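Local coordinates for putative OmpA family lipoprotein (Burkholderia cenocepacia, PDB 5LKW) that binds diaminopimelic acid, a component of peptidoglycan, through its OmpA-like domain and probably helps the Tol-Pal system maintain outer membrane integrity, at residues A[47-59]-A[110-122]. Sequence-based numbering, arbitrary orientation.
With API (2,6-diaminopimelic acid), chain C.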
# COMPACT_ATOMS: atom_id res chain seq x y z
N GLN A 47 18.90 4.50 -2.97
CA GLN A 47 18.66 4.59 -4.40
C GLN A 47 17.26 4.05 -4.79
O GLN A 47 16.67 4.50 -5.78
CB GLN A 47 19.77 3.79 -5.10
CG GLN A 47 19.63 2.24 -5.08
CD GLN A 47 20.33 1.48 -3.91
OE1 GLN A 47 20.96 2.07 -3.03
NE2 GLN A 47 20.23 0.15 -3.94
N ARG A 48 16.76 3.11 -3.98
CA ARG A 48 15.44 2.47 -4.16
C ARG A 48 14.26 3.38 -3.90
O ARG A 48 14.13 3.95 -2.84
CB ARG A 48 15.31 1.23 -3.27
CG ARG A 48 15.85 0.00 -3.90
CD ARG A 48 15.05 -0.30 -5.17
NE ARG A 48 15.41 -1.60 -5.71
CZ ARG A 48 14.94 -2.11 -6.84
NH1 ARG A 48 14.04 -1.44 -7.57
NH2 ARG A 48 15.34 -3.30 -7.22
N HIS A 49 13.40 3.47 -4.91
CA HIS A 49 12.16 4.21 -4.84
C HIS A 49 10.93 3.29 -4.90
O HIS A 49 10.90 2.31 -5.66
CB HIS A 49 12.15 5.26 -5.94
CG HIS A 49 12.99 6.46 -5.63
ND1 HIS A 49 14.30 6.37 -5.20
CD2 HIS A 49 12.70 7.79 -5.66
CE1 HIS A 49 14.79 7.57 -4.99
NE2 HIS A 49 13.84 8.46 -5.28
N VAL A 50 9.91 3.61 -4.11
CA VAL A 50 8.71 2.78 -4.03
C VAL A 50 7.54 3.71 -4.30
O VAL A 50 7.46 4.81 -3.79
CB VAL A 50 8.58 2.05 -2.65
CG1 VAL A 50 8.41 3.04 -1.49
CG2 VAL A 50 7.45 1.05 -2.64
N LEU A 51 6.64 3.25 -5.16
CA LEU A 51 5.39 3.93 -5.37
C LEU A 51 4.35 3.23 -4.52
O LEU A 51 4.17 2.03 -4.64
CB LEU A 51 5.00 3.80 -6.83
CG LEU A 51 3.76 4.55 -7.27
CD1 LEU A 51 4.00 6.07 -7.32
CD2 LEU A 51 3.37 3.98 -8.67
N ILE A 52 3.64 3.99 -3.69
CA ILE A 52 2.63 3.38 -2.82
C ILE A 52 1.27 3.78 -3.40
O ILE A 52 0.91 4.93 -3.33
CB ILE A 52 2.75 3.88 -1.34
CG1 ILE A 52 4.10 3.48 -0.68
CG2 ILE A 52 1.58 3.37 -0.45
CD1 ILE A 52 4.43 4.49 0.42
N GLN A 53 0.54 2.81 -3.95
CA GLN A 53 -0.75 2.99 -4.64
C GLN A 53 -1.92 2.50 -3.75
O GLN A 53 -2.01 1.29 -3.43
CB GLN A 53 -0.80 2.16 -5.91
CG GLN A 53 0.35 2.33 -6.89
CD GLN A 53 0.04 1.67 -8.21
OE1 GLN A 53 -0.19 0.46 -8.28
NE2 GLN A 53 0.01 2.46 -9.27
N GLY A 54 -2.79 3.43 -3.37
CA GLY A 54 -4.05 3.17 -2.67
C GLY A 54 -5.21 2.89 -3.62
O GLY A 54 -5.38 3.58 -4.63
N ASN A 55 -5.98 1.88 -3.29
CA ASN A 55 -7.11 1.34 -4.07
C ASN A 55 -8.29 1.23 -3.08
O ASN A 55 -8.08 1.20 -1.85
CB ASN A 55 -6.78 -0.03 -4.72
CG ASN A 55 -5.57 0.01 -5.69
OD1 ASN A 55 -5.77 0.19 -6.88
ND2 ASN A 55 -4.34 -0.13 -5.18
N THR A 56 -9.51 1.19 -3.60
CA THR A 56 -10.68 1.12 -2.76
C THR A 56 -11.60 0.05 -3.40
O THR A 56 -11.41 -0.34 -4.56
CB THR A 56 -11.45 2.48 -2.71
OG1 THR A 56 -12.10 2.70 -3.99
CG2 THR A 56 -10.53 3.66 -2.38
N ASP A 57 -12.60 -0.44 -2.70
CA ASP A 57 -13.64 -1.17 -3.46
C ASP A 57 -14.61 -0.17 -4.21
O ASP A 57 -14.42 1.04 -4.14
CB ASP A 57 -14.37 -2.25 -2.64
CG ASP A 57 -15.21 -1.66 -1.51
OD1 ASP A 57 -16.07 -0.81 -1.80
OD2 ASP A 57 -15.02 -2.05 -0.33
N GLU A 58 -15.54 -0.68 -5.02
CA GLU A 58 -16.26 0.14 -6.02
C GLU A 58 -17.42 0.96 -5.40
O GLU A 58 -18.05 1.86 -6.06
CB GLU A 58 -16.76 -0.75 -7.17
CG GLU A 58 -17.86 -1.78 -6.63
CD GLU A 58 -18.11 -2.97 -7.58
OE1 GLU A 58 -18.67 -3.97 -7.10
OE2 GLU A 58 -17.80 -2.91 -8.79
N ARG A 59 -17.70 0.68 -4.15
CA ARG A 59 -18.83 1.29 -3.50
C ARG A 59 -18.49 2.74 -3.22
O ARG A 59 -17.42 3.08 -2.65
CB ARG A 59 -19.19 0.58 -2.20
CG ARG A 59 -19.67 -0.84 -2.37
CD ARG A 59 -19.84 -1.43 -0.96
NE ARG A 59 -18.57 -1.74 -0.28
CZ ARG A 59 -18.48 -2.32 0.92
NH1 ARG A 59 -19.61 -2.66 1.59
NH2 ARG A 59 -17.27 -2.62 1.44
N TRP A 110 -14.66 -7.03 -2.98
CA TRP A 110 -14.46 -5.72 -2.40
C TRP A 110 -13.26 -5.69 -1.44
O TRP A 110 -12.51 -4.71 -1.42
CB TRP A 110 -15.70 -5.28 -1.65
CG TRP A 110 -16.91 -5.08 -2.60
CD1 TRP A 110 -16.87 -4.80 -3.93
CD2 TRP A 110 -18.31 -5.20 -2.27
NE1 TRP A 110 -18.14 -4.69 -4.45
CE2 TRP A 110 -19.05 -4.94 -3.46
CE3 TRP A 110 -19.01 -5.48 -1.08
CZ2 TRP A 110 -20.47 -5.00 -3.52
CZ3 TRP A 110 -20.43 -5.52 -1.13
CH2 TRP A 110 -21.14 -5.25 -2.33
N ALA A 111 -13.14 -6.74 -0.61
CA ALA A 111 -12.10 -6.78 0.42
C ALA A 111 -10.72 -6.83 -0.21
O ALA A 111 -9.75 -6.25 0.33
CB ALA A 111 -12.33 -7.97 1.41
N GLN A 112 -10.63 -7.52 -1.34
CA GLN A 112 -9.39 -7.64 -2.10
C GLN A 112 -8.95 -6.31 -2.71
O GLN A 112 -7.79 -6.18 -3.07
CB GLN A 112 -9.63 -8.65 -3.21
CG GLN A 112 -9.85 -10.13 -2.63
CD GLN A 112 -10.14 -11.17 -3.71
OE1 GLN A 112 -9.32 -11.38 -4.63
NE2 GLN A 112 -11.35 -11.81 -3.64
N ASN A 113 -9.90 -5.37 -2.90
CA ASN A 113 -9.64 -4.13 -3.56
C ASN A 113 -9.40 -2.97 -2.62
O ASN A 113 -9.02 -1.91 -3.13
CB ASN A 113 -10.72 -3.73 -4.61
CG ASN A 113 -10.88 -4.79 -5.73
OD1 ASN A 113 -9.93 -5.52 -6.08
ND2 ASN A 113 -12.09 -4.91 -6.26
N ARG A 114 -9.66 -3.14 -1.30
CA ARG A 114 -9.43 -2.10 -0.26
C ARG A 114 -8.01 -2.32 0.20
O ARG A 114 -7.78 -3.06 1.13
CB ARG A 114 -10.35 -2.31 0.92
CG ARG A 114 -11.86 -2.06 0.61
CD ARG A 114 -12.66 -1.97 1.93
NE ARG A 114 -12.67 -3.22 2.73
CZ ARG A 114 -13.48 -4.26 2.50
NH1 ARG A 114 -14.36 -4.21 1.48
NH2 ARG A 114 -13.45 -5.35 3.34
N ARG A 115 -7.07 -1.79 -0.56
CA ARG A 115 -5.72 -2.30 -0.61
C ARG A 115 -4.75 -1.21 -0.98
O ARG A 115 -5.08 -0.32 -1.80
CB ARG A 115 -5.60 -3.42 -1.67
CG ARG A 115 -4.37 -4.37 -1.54
CD ARG A 115 -4.33 -5.47 -2.71
NE ARG A 115 -4.07 -4.74 -3.95
CZ ARG A 115 -4.96 -4.35 -4.85
NH1 ARG A 115 -6.25 -4.71 -4.78
NH2 ARG A 115 -4.53 -3.57 -5.85
N ALA A 116 -3.54 -1.31 -0.43
CA ALA A 116 -2.43 -0.43 -0.85
C ALA A 116 -1.26 -1.27 -1.21
O ALA A 116 -0.90 -2.16 -0.41
CB ALA A 116 -2.02 0.58 0.32
N ASP A 117 -0.66 -1.01 -2.40
CA ASP A 117 0.48 -1.77 -2.87
C ASP A 117 1.76 -0.93 -2.88
O ASP A 117 1.77 0.23 -3.35
CB ASP A 117 0.29 -2.29 -4.33
CG ASP A 117 -0.98 -3.11 -4.52
OD1 ASP A 117 -1.30 -3.96 -3.65
OD2 ASP A 117 -1.63 -2.91 -5.59
N LEU A 118 2.85 -1.60 -2.48
CA LEU A 118 4.20 -1.07 -2.56
C LEU A 118 4.69 -1.45 -3.92
O LEU A 118 4.90 -2.64 -4.19
CB LEU A 118 5.09 -1.68 -1.45
CG LEU A 118 4.95 -1.23 0.03
CD1 LEU A 118 3.68 -1.57 0.62
CD2 LEU A 118 5.98 -1.93 0.91
N VAL A 119 4.85 -0.46 -4.81
CA VAL A 119 5.29 -0.79 -6.19
C VAL A 119 6.74 -0.26 -6.38
O VAL A 119 6.99 0.94 -6.49
CB VAL A 119 4.31 -0.24 -7.23
CG1 VAL A 119 4.67 -0.74 -8.66
CG2 VAL A 119 2.78 -0.57 -6.83
N TYR A 120 7.68 -1.18 -6.39
CA TYR A 120 9.08 -0.80 -6.29
C TYR A 120 9.51 -0.45 -7.68
O TYR A 120 9.25 -1.23 -8.62
CB TYR A 120 9.88 -1.95 -5.71
CG TYR A 120 9.94 -1.95 -4.18
CD1 TYR A 120 10.80 -1.06 -3.51
CD2 TYR A 120 9.14 -2.82 -3.41
CE1 TYR A 120 10.88 -1.04 -2.12
CE2 TYR A 120 9.22 -2.83 -2.01
CZ TYR A 120 10.11 -1.92 -1.36
OH TYR A 120 10.28 -1.86 0.03
N GLN A 121 10.09 0.75 -7.81
CA GLN A 121 10.52 1.34 -9.09
C GLN A 121 11.79 0.72 -9.64
O GLN A 121 12.71 0.36 -8.88
CB GLN A 121 10.74 2.88 -8.99
CG GLN A 121 9.48 3.72 -8.74
CD GLN A 121 8.30 3.23 -9.56
OE1 GLN A 121 7.53 2.38 -9.10
NE2 GLN A 121 8.16 3.74 -10.80
N GLN A 122 11.83 0.62 -10.98
CA GLN A 122 13.02 0.25 -11.74
C GLN A 122 14.23 1.13 -11.35
O GLN A 122 15.17 0.66 -10.71
CB GLN A 122 12.70 0.36 -13.23
CG GLN A 122 13.81 0.85 -14.13
CD GLN A 122 13.91 0.02 -15.40
OE1 GLN A 122 12.89 -0.37 -15.99
NE2 GLN A 122 15.13 -0.29 -15.82
C API C . -13.80 1.31 0.68
CA API C . -15.10 2.00 0.34
C3 API C . -16.39 1.42 0.92
C4 API C . -17.58 2.29 0.44
C5 API C . -18.52 2.77 1.55
C6 API C . -19.59 3.78 1.08
O API C . -13.08 1.07 -0.27
OXT API C . -13.42 1.00 1.83
N API C . -15.22 1.91 -1.12
O HOH W 1 -4.53 -1.54 -8.33
O HOH W 2 -14.61 -3.54 -6.08
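Trp110 takes two partners from the loop after strand 50-55. Its indole NE1 donates an almost straight bond (177°) to Glu58 OE1, 2.8 Å away at the ring edge. The guanidinium of Arg59 lies flat on one face, planes 14° apart, with Arg59 CD over the six-membered ring. Glu58 OE1 also accepts from His105, outside the two segments. Arg114 NH1 forms a salt bridge of 2.9 Å with Asp57 OD2, and this oxygen also receives Arg59 NH2. Asp57 OD1 accepts from NE and backbone N of Arg59, the latter closing an Asx turn. A chi1 of 66° sets Asp57 CG between the backbone N and the carbonyl carbon; OD1 also accepts from the ligand amine. Arg115 lies alongside Asn55 but grips Asp117 side-on, NE to OD1 and NH2 to OD2. Ser17 OG is also hydrogen-bonded to Asp117 OD1. Asp117 pairs with Gln53 by two backbone bonds. On the other face, Leu118 CB touches Val50 CG2 at 3.8 Å. Val119 pairs with Leu51, again by two backbone bonds, and its CG2 meets Gln53 OE1 at 3.5 Å. Val50 CG2 makes a CH-pi contact over the Tyr120 ring face, 3.9 Å from its centroid. Gln121 N bonds to His49 O at 2.8 Å. The two antiparallel strands form the middle of the OmpA-like sheet; the adjoining loop residues Asp57 and Arg114 contribute to the diaminopimelic acid pocket, consistent with peptidoglycan recognition.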